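Local coordinates for protein DyP (Bjerkandera adusta, PDB 3VXJ) that probably uses a heme b cofactor to couple peroxide reduction to the oxidation of dyes and of phenols such as the bound 2,6-dimethoxyphenol, at residues Lys311-Phe325 with Asn365-Asn377. Sequence-based numbering, arbitrary orientation.
With HEM (protoporphyrin IX containing Fe), chain B; 3DM (2,6-dimethoxyphenol), chain D.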
ATOM      1  N   LYS A 311      -0.740  13.620  -4.234  1.00  6.55           N
ATOM      2  CA  LYS A 311      -2.152  13.266  -4.109  1.00  7.06           C
ATOM      3  C   LYS A 311      -2.444  12.402  -2.889  1.00  6.93           C
ATOM      4  O   LYS A 311      -3.441  12.601  -2.199  1.00  7.51           O
ATOM      5  CB  LYS A 311      -2.623  12.549  -5.363  1.00  7.01           C
ATOM      6  CG  LYS A 311      -2.795  13.472  -6.565  1.00  7.09           C
ATOM      7  CD  LYS A 311      -4.116  14.248  -6.531  1.00  8.47           C
ATOM      8  CE  LYS A 311      -4.732  14.337  -7.915  1.00  8.43           C
ATOM      9  NZ  LYS A 311      -6.142  14.821  -7.863  1.00  8.17           N
ATOM     10  N   THR A 312      -1.568  11.444  -2.606  1.00  6.43           N
ATOM     11  CA  THR A 312      -1.845  10.494  -1.528  1.00  7.21           C
ATOM     12  C   THR A 312      -1.398  11.012  -0.165  1.00  6.92           C
ATOM     13  O   THR A 312      -1.936  10.585   0.854  1.00  7.94           O
ATOM     14  CB  THR A 312      -1.248   9.112  -1.800  1.00  7.18           C
ATOM     15  OG1 THR A 312       0.183   9.237  -1.881  1.00  7.98           O
ATOM     16  CG2 THR A 312      -1.813   8.503  -3.098  1.00  7.59           C
ATOM     17  N   ASN A 313      -0.441  11.941  -0.159  1.00  6.87           N
ATOM     18  CA  ASN A 313      -0.090  12.702   1.031  1.00  6.90           C
ATOM     19  C   ASN A 313       0.191  14.153   0.663  1.00  7.10           C
ATOM     20  O   ASN A 313       1.316  14.504   0.293  1.00  7.67           O
ATOM     21  CB  ASN A 313       1.110  12.102   1.763  1.00  6.49           C
ATOM     22  CG  ASN A 313       1.512  12.919   2.986  1.00  7.11           C
ATOM     23  OD1 ASN A 313       0.806  13.856   3.395  1.00  8.72           O
ATOM     24  ND2 ASN A 313       2.669  12.585   3.561  1.00  8.53           N
ATOM     25  N   PRO A 314      -0.840  15.008   0.761  1.00  7.55           N
ATOM     26  CA  PRO A 314      -0.734  16.386   0.295  1.00  7.73           C
ATOM     27  C   PRO A 314       0.167  17.295   1.127  1.00  7.62           C
ATOM     28  O   PRO A 314       0.461  18.393   0.674  1.00  7.97           O
ATOM     29  CB  PRO A 314      -2.184  16.889   0.341  1.00  8.10           C
ATOM     30  CG  PRO A 314      -3.019  15.644   0.299  1.00  9.39           C
ATOM     31  CD  PRO A 314      -2.233  14.636   1.060  1.00  7.76           C
ATOM     32  N   ARG A 315       0.614  16.852   2.303  1.00  7.67           N
ATOM     33  CA  ARG A 315       1.506  17.671   3.140  1.00  7.76           C
ATOM     34  C   ARG A 315       0.948  19.100   3.264  1.00  8.04           C
ATOM     35  O   ARG A 315      -0.221  19.256   3.641  1.00  8.41           O
ATOM     36  CB  ARG A 315       2.971  17.586   2.656  1.00  7.95           C
ATOM     37  CG  ARG A 315       3.456  16.150   2.586  1.00  8.08           C
ATOM     38  CD  ARG A 315       4.933  16.012   2.234  1.00  8.46           C
ATOM     39  NE  ARG A 315       5.235  14.596   2.001  1.00  8.00           N
ATOM     40  CZ  ARG A 315       6.325  13.943   2.396  1.00  7.64           C
ATOM     41  NH1 ARG A 315       7.298  14.560   3.055  1.00  7.92           N
ATOM     42  NH2 ARG A 315       6.428  12.652   2.134  1.00  7.73           N
ATOM     43  N   GLN A 316       1.741  20.133   2.966  1.00  9.58           N
ATOM     44  CA  GLN A 316       1.302  21.518   3.179  1.00 10.26           C
ATOM     45  C   GLN A 316       0.183  21.981   2.242  1.00  9.85           C
ATOM     46  O   GLN A 316      -0.405  23.037   2.468  1.00 10.41           O
ATOM     47  CB  GLN A 316       2.496  22.491   3.134  1.00 10.86           C
ATOM     48  CG  GLN A 316       2.206  23.927   3.607  1.00 15.01           C
ATOM     49  CD  GLN A 316       1.860  24.027   5.087  1.00 17.56           C
ATOM     50  OE1 GLN A 316       2.223  23.161   5.886  1.00 18.50           O
ATOM     51  NE2 GLN A 316       1.165  25.096   5.454  1.00 21.24           N
ATOM     52  N   ASP A 317      -0.151  21.199   1.214  1.00  8.54           N
ATOM     53  CA  ASP A 317      -1.357  21.523   0.432  1.00  9.35           C
ATOM     54  C   ASP A 317      -2.611  21.544   1.323  1.00  9.57           C
ATOM     55  O   ASP A 317      -3.605  22.194   0.983  1.00 10.84           O
ATOM     56  CB  ASP A 317      -1.586  20.539  -0.722  1.00  8.37           C
ATOM     57  CG  ASP A 317      -0.598  20.706  -1.867  1.00  8.87           C
ATOM     58  OD1 ASP A 317      -0.027  21.798  -2.072  1.00  9.67           O
ATOM     59  OD2 ASP A 317      -0.429  19.700  -2.592  1.00  9.86           O
ATOM     60  N   LEU A 318      -2.563  20.847   2.459  1.00 10.41           N
ATOM     61  CA  LEU A 318      -3.690  20.853   3.405  1.00 11.29           C
ATOM     62  C   LEU A 318      -3.695  22.069   4.333  1.00 12.39           C
ATOM     63  O   LEU A 318      -4.685  22.302   5.036  1.00 14.00           O
ATOM     64  CB  LEU A 318      -3.730  19.557   4.225  1.00 11.44           C
ATOM     65  CG  LEU A 318      -3.960  18.262   3.450  1.00 12.47           C
ATOM     66  CD1 LEU A 318      -4.023  17.095   4.418  1.00 13.10           C
ATOM     67  CD2 LEU A 318      -5.231  18.330   2.611  1.00 14.80           C
ATOM     68  N   GLY A 319      -2.602  22.831   4.335  1.00 12.45           N
ATOM     69  CA  GLY A 319      -2.494  24.040   5.154  1.00 13.37           C
ATOM     70  C   GLY A 319      -1.674  23.877   6.420  1.00 14.29           C
ATOM     71  O   GLY A 319      -1.417  24.853   7.131  1.00 15.24           O
ATOM     72  N   GLY A 320      -1.269  22.647   6.707  1.00 13.93           N
ATOM     73  CA  GLY A 320      -0.473  22.331   7.889  1.00 14.60           C
ATOM     74  C   GLY A 320      -0.563  20.842   8.173  1.00 14.36           C
ATOM     75  O   GLY A 320      -1.194  20.104   7.401  1.00 13.45           O
ATOM     76  N   PRO A 321       0.079  20.378   9.263  1.00 14.94           N
ATOM     77  CA  PRO A 321       0.005  18.970   9.654  1.00 15.04           C
ATOM     78  C   PRO A 321      -1.432  18.552   9.953  1.00 14.49           C
ATOM     79  O   PRO A 321      -2.190  19.302  10.577  1.00 14.90           O
ATOM     80  CB  PRO A 321       0.865  18.904  10.922  1.00 15.66           C
ATOM     81  CG  PRO A 321       1.766  20.091  10.836  1.00 16.85           C
ATOM     82  CD  PRO A 321       0.953  21.152  10.165  1.00 15.69           C
ATOM     83  N   VAL A 322      -1.811  17.386   9.448  1.00 13.32           N
ATOM     84  CA  VAL A 322      -3.132  16.815   9.671  1.00 12.86           C
ATOM     85  C   VAL A 322      -2.889  15.342   9.980  1.00 12.04           C
ATOM     86  O   VAL A 322      -2.251  14.649   9.184  1.00 12.03           O
ATOM     87  CB  VAL A 322      -4.041  16.972   8.406  1.00 12.53           C
ATOM     88  CG1 VAL A 322      -5.396  16.258   8.588  1.00 12.62           C
ATOM     89  CG2 VAL A 322      -4.252  18.447   8.038  1.00 13.94           C
ATOM     90  N   ASP A 323      -3.373  14.867  11.126  1.00 11.79           N
ATOM     91  CA  ASP A 323      -3.158  13.475  11.543  1.00 11.28           C
ATOM     92  C   ASP A 323      -3.973  12.494  10.709  1.00 10.29           C
ATOM     93  O   ASP A 323      -3.547  11.371  10.485  1.00 10.39           O
ATOM     94  CB  ASP A 323      -3.593  13.255  13.004  1.00 12.18           C
ATOM     95  CG  ASP A 323      -2.784  14.046  14.006  1.00 14.85           C
ATOM     96  OD1 ASP A 323      -1.626  14.410  13.713  1.00 16.78           O
ATOM     97  OD2 ASP A 323      -3.316  14.264  15.121  1.00 16.97           O
ATOM     98  N   THR A 324      -5.143  12.947  10.265  1.00  9.48           N
ATOM     99  CA  THR A 324      -6.289  12.076  10.004  1.00  9.01           C
ATOM    100  C   THR A 324      -6.118  11.093   8.857  1.00  8.28           C
ATOM    101  O   THR A 324      -6.653   9.983   8.916  1.00  7.91           O
ATOM    102  CB  THR A 324      -7.545  12.935   9.748  1.00  9.23           C
ATOM    103  OG1 THR A 324      -7.616  13.956  10.751  1.00 10.60           O
ATOM    104  CG2 THR A 324      -8.824  12.107   9.804  1.00 10.19           C
ATOM    105  N   PHE A 325      -5.377  11.495   7.828  1.00  7.97           N
ATOM    106  CA  PHE A 325      -5.357  10.759   6.563  1.00  7.86           C
ATOM    107  C   PHE A 325      -4.068  10.012   6.283  1.00  7.89           C
ATOM    108  O   PHE A 325      -3.854   9.554   5.157  1.00  8.38           O
ATOM    109  CB  PHE A 325      -5.748  11.683   5.405  1.00  8.29           C
ATOM    110  CG  PHE A 325      -6.919  12.560   5.719  1.00  8.59           C
ATOM    111  CD1 PHE A 325      -8.190  12.015   5.872  1.00  8.56           C
ATOM    112  CD2 PHE A 325      -6.744  13.931   5.895  1.00  9.30           C
ATOM    113  CE1 PHE A 325      -9.284  12.826   6.195  1.00 10.73           C
ATOM    114  CE2 PHE A 325      -7.830  14.751   6.211  1.00 10.24           C
ATOM    115  CZ  PHE A 325      -9.101  14.199   6.362  1.00 10.65           C
ATOM    116  N   ASN A 365     -10.729   7.058   5.986  1.00  7.73           N
ATOM    117  CA  ASN A 365      -9.789   8.156   6.182  1.00  8.16           C
ATOM    118  C   ASN A 365      -8.397   7.885   5.614  1.00  7.69           C
ATOM    119  O   ASN A 365      -7.611   8.814   5.459  1.00  8.27           O
ATOM    120  CB  ASN A 365      -9.657   8.486   7.671  1.00  8.58           C
ATOM    121  CG  ASN A 365     -10.854   9.207   8.216  1.00  9.31           C
ATOM    122  OD1 ASN A 365     -11.752   9.629   7.466  1.00 10.54           O
ATOM    123  ND2 ASN A 365     -10.878   9.370   9.526  1.00 10.76           N
ATOM    124  N   GLY A 366      -8.082   6.624   5.338  1.00  7.69           N
ATOM    125  CA  GLY A 366      -6.745   6.254   4.871  1.00  7.47           C
ATOM    126  C   GLY A 366      -6.797   5.941   3.396  1.00  7.50           C
ATOM    127  O   GLY A 366      -7.017   6.835   2.583  1.00  7.30           O
ATOM    128  N   PHE A 367      -6.663   4.660   3.063  1.00  7.07           N
ATOM    129  CA  PHE A 367      -6.777   4.179   1.694  1.00  7.14           C
ATOM    130  C   PHE A 367      -7.904   4.845   0.900  1.00  7.29           C
ATOM    131  O   PHE A 367      -7.692   5.334  -0.207  1.00  8.07           O
ATOM    132  CB  PHE A 367      -7.006   2.665   1.700  1.00  7.48           C
ATOM    133  CG  PHE A 367      -7.452   2.127   0.371  1.00  6.50           C
ATOM    134  CD1 PHE A 367      -6.582   2.117  -0.725  1.00  7.31           C
ATOM    135  CD2 PHE A 367      -8.770   1.709   0.180  1.00  7.62           C
ATOM    136  CE1 PHE A 367      -7.016   1.659  -1.973  1.00  8.13           C
ATOM    137  CE2 PHE A 367      -9.198   1.243  -1.053  1.00  7.87           C
ATOM    138  CZ  PHE A 367      -8.326   1.230  -2.137  1.00  8.99           C
ATOM    139  N   ARG A 368      -9.114   4.813   1.446  1.00  7.76           N
ATOM    140  CA  ARG A 368     -10.272   5.224   0.676  1.00  8.57           C
ATOM    141  C   ARG A 368     -10.293   6.723   0.411  1.00  8.69           C
ATOM    142  O   ARG A 368     -10.719   7.168  -0.657  1.00  9.04           O
ATOM    143  CB  ARG A 368     -11.545   4.762   1.376  1.00  9.28           C
ATOM    144  CG  ARG A 368     -12.768   4.788   0.513  1.00  9.41           C
ATOM    145  CD  ARG A 368     -13.894   4.106   1.269  1.00  9.13           C
ATOM    146  NE  ARG A 368     -15.097   3.949   0.462  1.00  9.65           N
ATOM    147  CZ  ARG A 368     -16.018   4.892   0.280  1.00 10.64           C
ATOM    148  NH1 ARG A 368     -15.893   6.083   0.859  1.00 12.35           N
ATOM    149  NH2 ARG A 368     -17.077   4.637  -0.480  1.00 12.33           N
ATOM    150  N   PHE A 369      -9.836   7.499   1.396  1.00  8.18           N
ATOM    151  CA  PHE A 369      -9.740   8.959   1.269  1.00  7.92           C
ATOM    152  C   PHE A 369      -8.683   9.346   0.241  1.00  7.83           C
ATOM    153  O   PHE A 369      -8.907  10.224  -0.596  1.00  8.21           O
ATOM    154  CB  PHE A 369      -9.405   9.568   2.626  1.00  8.12           C
ATOM    155  CG  PHE A 369      -9.917  10.963   2.820  1.00  8.60           C
ATOM    156  CD1 PHE A 369     -11.178  11.181   3.359  1.00  8.80           C
ATOM    157  CD2 PHE A 369      -9.132  12.060   2.495  1.00 10.00           C
ATOM    158  CE1 PHE A 369     -11.657  12.468   3.557  1.00  9.98           C
ATOM    159  CE2 PHE A 369      -9.618  13.357   2.678  1.00 10.31           C
ATOM    160  CZ  PHE A 369     -10.879  13.550   3.219  1.00 10.24           C
ATOM    161  N   GLN A 370      -7.534   8.682   0.315  1.00  7.09           N
ATOM    162  CA  GLN A 370      -6.449   8.877  -0.643  1.00  7.22           C
ATOM    163  C   GLN A 370      -6.890   8.547  -2.064  1.00  7.49           C
ATOM    164  O   GLN A 370      -6.534   9.254  -3.011  1.00  7.69           O
ATOM    165  CB  GLN A 370      -5.247   8.038  -0.233  1.00  6.99           C
ATOM    166  CG  GLN A 370      -4.657   8.497   1.081  1.00  6.90           C
ATOM    167  CD  GLN A 370      -3.779   7.450   1.719  1.00  7.82           C
ATOM    168  OE1 GLN A 370      -3.324   6.507   1.061  1.00  8.45           O
ATOM    169  NE2 GLN A 370      -3.534   7.598   3.015  1.00  8.12           N
ATOM    170  N   GLN A 371      -7.694   7.495  -2.209  1.00  7.31           N
ATOM    171  CA  GLN A 371      -8.167   7.060  -3.516  1.00  7.59           C
ATOM    172  C   GLN A 371      -9.265   7.969  -4.081  1.00  7.40           C
ATOM    173  O   GLN A 371      -9.157   8.475  -5.207  1.00  7.84           O
ATOM    174  CB  GLN A 371      -8.686   5.622  -3.445  1.00  7.87           C
ATOM    175  CG  GLN A 371      -9.091   5.054  -4.813  1.00  8.55           C
ATOM    176  CD  GLN A 371      -7.900   4.896  -5.743  1.00  8.29           C
ATOM    177  OE1 GLN A 371      -6.936   4.207  -5.408  1.00 10.15           O
ATOM    178  NE2 GLN A 371      -7.940   5.570  -6.888  1.00  8.93           N
ATOM    179  N   ILE A 372     -10.341   8.140  -3.311  1.00  7.21           N
ATOM    180  CA  ILE A 372     -11.536   8.802  -3.820  1.00  7.74           C
ATOM    181  C   ILE A 372     -11.415  10.320  -3.706  1.00  8.20           C
ATOM    182  O   ILE A 372     -11.456  11.035  -4.716  1.00  9.02           O
ATOM    183  CB  ILE A 372     -12.797   8.325  -3.097  1.00  7.40           C
ATOM    184  CG1 ILE A 372     -13.006   6.819  -3.319  1.00  8.74           C
ATOM    185  CG2 ILE A 372     -14.021   9.103  -3.593  1.00  7.69           C
ATOM    186  CD1 ILE A 372     -14.209   6.241  -2.595  1.00  8.01           C
ATOM    187  N   ASN A 373     -11.279  10.809  -2.476  1.00  8.75           N
ATOM    188  CA  ASN A 373     -11.305  12.244  -2.228  1.00  9.45           C
ATOM    189  C   ASN A 373     -10.148  12.977  -2.872  1.00  9.31           C
ATOM    190  O   ASN A 373     -10.269  14.148  -3.214  1.00  9.64           O
ATOM    191  CB  ASN A 373     -11.292  12.539  -0.732  1.00  9.31           C
ATOM    192  CG  ASN A 373     -12.467  11.925  -0.006  1.00 11.25           C
ATOM    193  OD1 ASN A 373     -12.673  10.713  -0.031  1.00 13.32           O
ATOM    194  ND2 ASN A 373     -13.241  12.767   0.665  1.00 13.38           N
ATOM    195  N   TRP A 374      -9.032  12.274  -3.026  1.00  8.36           N
ATOM    196  CA  TRP A 374      -7.810  12.891  -3.495  1.00  8.03           C
ATOM    197  C   TRP A 374      -7.401  12.451  -4.907  1.00  8.10           C
ATOM    198  O   TRP A 374      -7.508  13.241  -5.845  1.00  8.23           O
ATOM    199  CB  TRP A 374      -6.685  12.685  -2.474  1.00  7.58           C
ATOM    200  CG  TRP A 374      -6.906  13.467  -1.193  1.00  7.72           C
ATOM    201  CD1 TRP A 374      -7.821  14.472  -0.978  1.00  8.25           C
ATOM    202  CD2 TRP A 374      -6.186  13.311   0.027  1.00  7.58           C
ATOM    203  NE1 TRP A 374      -7.699  14.955   0.303  1.00  8.60           N
ATOM    204  CE2 TRP A 374      -6.709  14.253   0.944  1.00  7.68           C
ATOM    205  CE3 TRP A 374      -5.154  12.458   0.440  1.00  7.68           C
ATOM    206  CZ2 TRP A 374      -6.225  14.380   2.236  1.00  8.18           C
ATOM    207  CZ3 TRP A 374      -4.680  12.577   1.728  1.00  8.59           C
ATOM    208  CH2 TRP A 374      -5.211  13.538   2.617  1.00  8.34           C
ATOM    209  N   ALA A 375      -6.954  11.203  -5.063  1.00  8.40           N
ATOM    210  CA  ALA A 375      -6.444  10.738  -6.358  1.00  8.26           C
ATOM    211  C   ALA A 375      -7.456  10.856  -7.505  1.00  8.93           C
ATOM    212  O   ALA A 375      -7.093  11.244  -8.606  1.00  8.65           O
ATOM    213  CB  ALA A 375      -5.922   9.317  -6.236  1.00  7.56           C
ATOM    214  N   ASN A 376      -8.711  10.497  -7.237  1.00  8.83           N
ATOM    215  CA  ASN A 376      -9.781  10.513  -8.250  1.00  9.23           C
ATOM    216  C   ASN A 376     -10.396  11.885  -8.495  1.00  9.71           C
ATOM    217  O   ASN A 376     -11.278  12.043  -9.354  1.00 10.80           O
ATOM    218  CB  ASN A 376     -10.921   9.567  -7.855  1.00  9.12           C
ATOM    219  CG  ASN A 376     -10.539   8.100  -7.941  1.00  8.43           C
ATOM    220  OD1 ASN A 376      -9.420   7.737  -8.338  1.00  9.32           O
ATOM    221  ND2 ASN A 376     -11.458   7.242  -7.528  1.00  9.09           N
ATOM    222  N   ASN A 377      -9.955  12.879  -7.732  1.00  9.30           N
ATOM    223  CA  ASN A 377     -10.599  14.183  -7.734  1.00  9.50           C
ATOM    224  C   ASN A 377      -9.759  15.176  -8.522  1.00  9.53           C
ATOM    225  O   ASN A 377      -8.702  15.607  -8.050  1.00  9.33           O
ATOM    226  CB  ASN A 377     -10.764  14.619  -6.281  1.00  9.94           C
ATOM    227  CG  ASN A 377     -11.506  15.929  -6.114  1.00  9.80           C
ATOM    228  OD1 ASN A 377     -11.741  16.686  -7.062  1.00 10.13           O
ATOM    229  ND2 ASN A 377     -11.863  16.217  -4.865  1.00 11.90           N
TER
HETATM  230  CHA HEM B 501       4.024   6.372  -2.143  1.00  6.30           C
HETATM  231  CHB HEM B 501       4.016   3.372  -5.933  1.00  7.50           C
HETATM  232  CHC HEM B 501      -0.696   2.493  -5.284  1.00  5.94           C
HETATM  233  CHD HEM B 501      -0.707   5.461  -1.468  1.00  5.99           C
HETATM  234  C1A HEM B 501       4.423   5.665  -3.243  1.00  6.15           C
HETATM  235  C2A HEM B 501       5.743   5.705  -3.832  1.00  6.49           C
HETATM  236  C3A HEM B 501       5.732   4.877  -4.892  1.00  6.45           C
HETATM  237  C4A HEM B 501       4.421   4.275  -4.977  1.00  6.57           C
HETATM  238  CMA HEM B 501       6.897   4.566  -5.850  1.00  8.98           C
HETATM  239  CAA HEM B 501       6.898   6.608  -3.344  1.00  6.84           C
HETATM  240  CBA HEM B 501       7.787   6.001  -2.256  1.00  7.98           C
HETATM  241  CGA HEM B 501       7.132   5.926  -0.897  1.00 10.20           C
HETATM  242  O1A HEM B 501       6.919   6.966  -0.238  1.00 12.11           O
HETATM  243  O2A HEM B 501       6.844   4.782  -0.448  1.00 13.52           O
HETATM  244  C1B HEM B 501       2.744   2.856  -6.084  1.00  6.15           C
HETATM  245  C2B HEM B 501       2.329   1.913  -7.100  1.00  6.44           C
HETATM  246  C3B HEM B 501       1.018   1.664  -6.917  1.00  7.24           C
HETATM  247  C4B HEM B 501       0.586   2.438  -5.772  1.00  5.70           C
HETATM  248  CMB HEM B 501       3.267   1.346  -8.188  1.00  7.69           C
HETATM  249  CAB HEM B 501       0.098   0.716  -7.714  1.00  7.43           C
HETATM  250  CBB HEM B 501       0.574  -0.322  -8.405  1.00  8.01           C
HETATM  251  C1C HEM B 501      -1.114   3.257  -4.224  1.00  5.46           C
HETATM  252  C2C HEM B 501      -2.479   3.365  -3.744  1.00  6.18           C
HETATM  253  C3C HEM B 501      -2.486   4.201  -2.694  1.00  6.54           C
HETATM  254  C4C HEM B 501      -1.121   4.634  -2.482  1.00  5.79           C
HETATM  255  CMC HEM B 501      -3.675   2.615  -4.361  1.00  9.08           C
HETATM  256  CAC HEM B 501      -3.679   4.651  -1.811  1.00  7.40           C
HETATM  257  CBC HEM B 501      -4.895   4.873  -2.328  1.00  8.40           C
HETATM  258  C1D HEM B 501       0.571   5.914  -1.271  1.00  5.27           C
HETATM  259  C2D HEM B 501       0.974   6.695  -0.127  1.00  6.39           C
HETATM  260  C3D HEM B 501       2.426   6.986  -0.342  1.00  6.33           C
HETATM  261  C4D HEM B 501       2.774   6.349  -1.587  1.00  6.08           C
HETATM  262  CMD HEM B 501       0.140   7.177   1.071  1.00  7.64           C
HETATM  263  CAD HEM B 501       3.298   7.822   0.607  1.00  6.82           C
HETATM  264  CBD HEM B 501       3.041   9.291   0.288  1.00  7.41           C
HETATM  265  CGD HEM B 501       3.818  10.201   1.201  1.00  7.06           C
HETATM  266  O1D HEM B 501       4.520  11.104   0.669  1.00  7.67           O
HETATM  267  O2D HEM B 501       3.742  10.040   2.440  1.00  8.12           O
HETATM  268  NA  HEM B 501       3.645   4.807  -3.979  1.00  6.34           N
HETATM  269  NB  HEM B 501       1.644   3.189  -5.302  1.00  6.47           N
HETATM  270  NC  HEM B 501      -0.325   4.076  -3.451  1.00  5.63           N
HETATM  271  ND  HEM B 501       1.666   5.696  -2.104  1.00  6.25           N
HETATM  272 FE   HEM B 501       1.638   4.491  -3.757  1.00  7.00          FE
HETATM  273  O1  3DM D 503       3.075  14.468   6.039  1.00 14.23           O
HETATM  274  C1  3DM D 503       2.897  15.824   6.212  1.00 14.97           C
HETATM  275  C2  3DM D 503       1.619  16.378   6.344  1.00 14.99           C
HETATM  276  O2  3DM D 503       0.529  15.547   6.290  1.00 15.74           O
HETATM  277  C7  3DM D 503      -0.755  16.142   6.045  1.00 16.76           C
HETATM  278  C3  3DM D 503       1.495  17.763   6.528  1.00 15.64           C
HETATM  279  C4  3DM D 503       2.629  18.581   6.553  1.00 14.79           C
HETATM  280  C5  3DM D 503       3.898  18.026   6.428  1.00 14.99           C
HETATM  281  C6  3DM D 503       4.027  16.648   6.253  1.00 14.47           C
HETATM  282  O3  3DM D 503       5.247  16.044   6.118  1.00 15.06           O
HETATM  283  C8  3DM D 503       6.386  16.901   5.840  1.00 14.85           C
HETATM  284  O   HOH W   1      -8.233   8.684  10.841  1.00  4.41           O
HETATM  285  O   HOH W   2       2.186   2.995  -2.560  1.00 13.20           O
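With CG anti to its carbonyl carbon (chi1 -44°), Phe325 lays its ring against that of Phe369, whose CG stands anti to the backbone N (chi1 -151°). The two form an offset stack, centroids 4.0 Å apart, with Phe325 CE1 above the middle of the Phe369 ring. Trp374 completes the aromatic cluster by directing the edge of its six-membered ring at the face of Phe325 in an offset edge-to-face contact, planes at 74°. Pro314 covers one face of the indole through a CH-pi contact, CG lying 3.6 Å from the six-membered ring centroid. An alanine in place of Phe369 would probably leave one face of Phe325 without its stacking partner and its ring freer to turn. Polar bonds flank this core: Gln370 NE2 donates to Phe325 O at 2.9 Å, the acceptor lying nearly in the Gln370 amide plane, while Lys311 NZ donates to Trp374 O (2.9 Å) and to the carbonyl oxygens of Phe380 and Gly389. Just before Pro314, Asn313 ND2 bridges heme O2D (3.0 Å) and the phenol's O1 (3.1 Å); Arg315 NH2 holds heme O1D. Aromatic packing thus ties helix 367-375 to a loop that binds heme propionate and phenol.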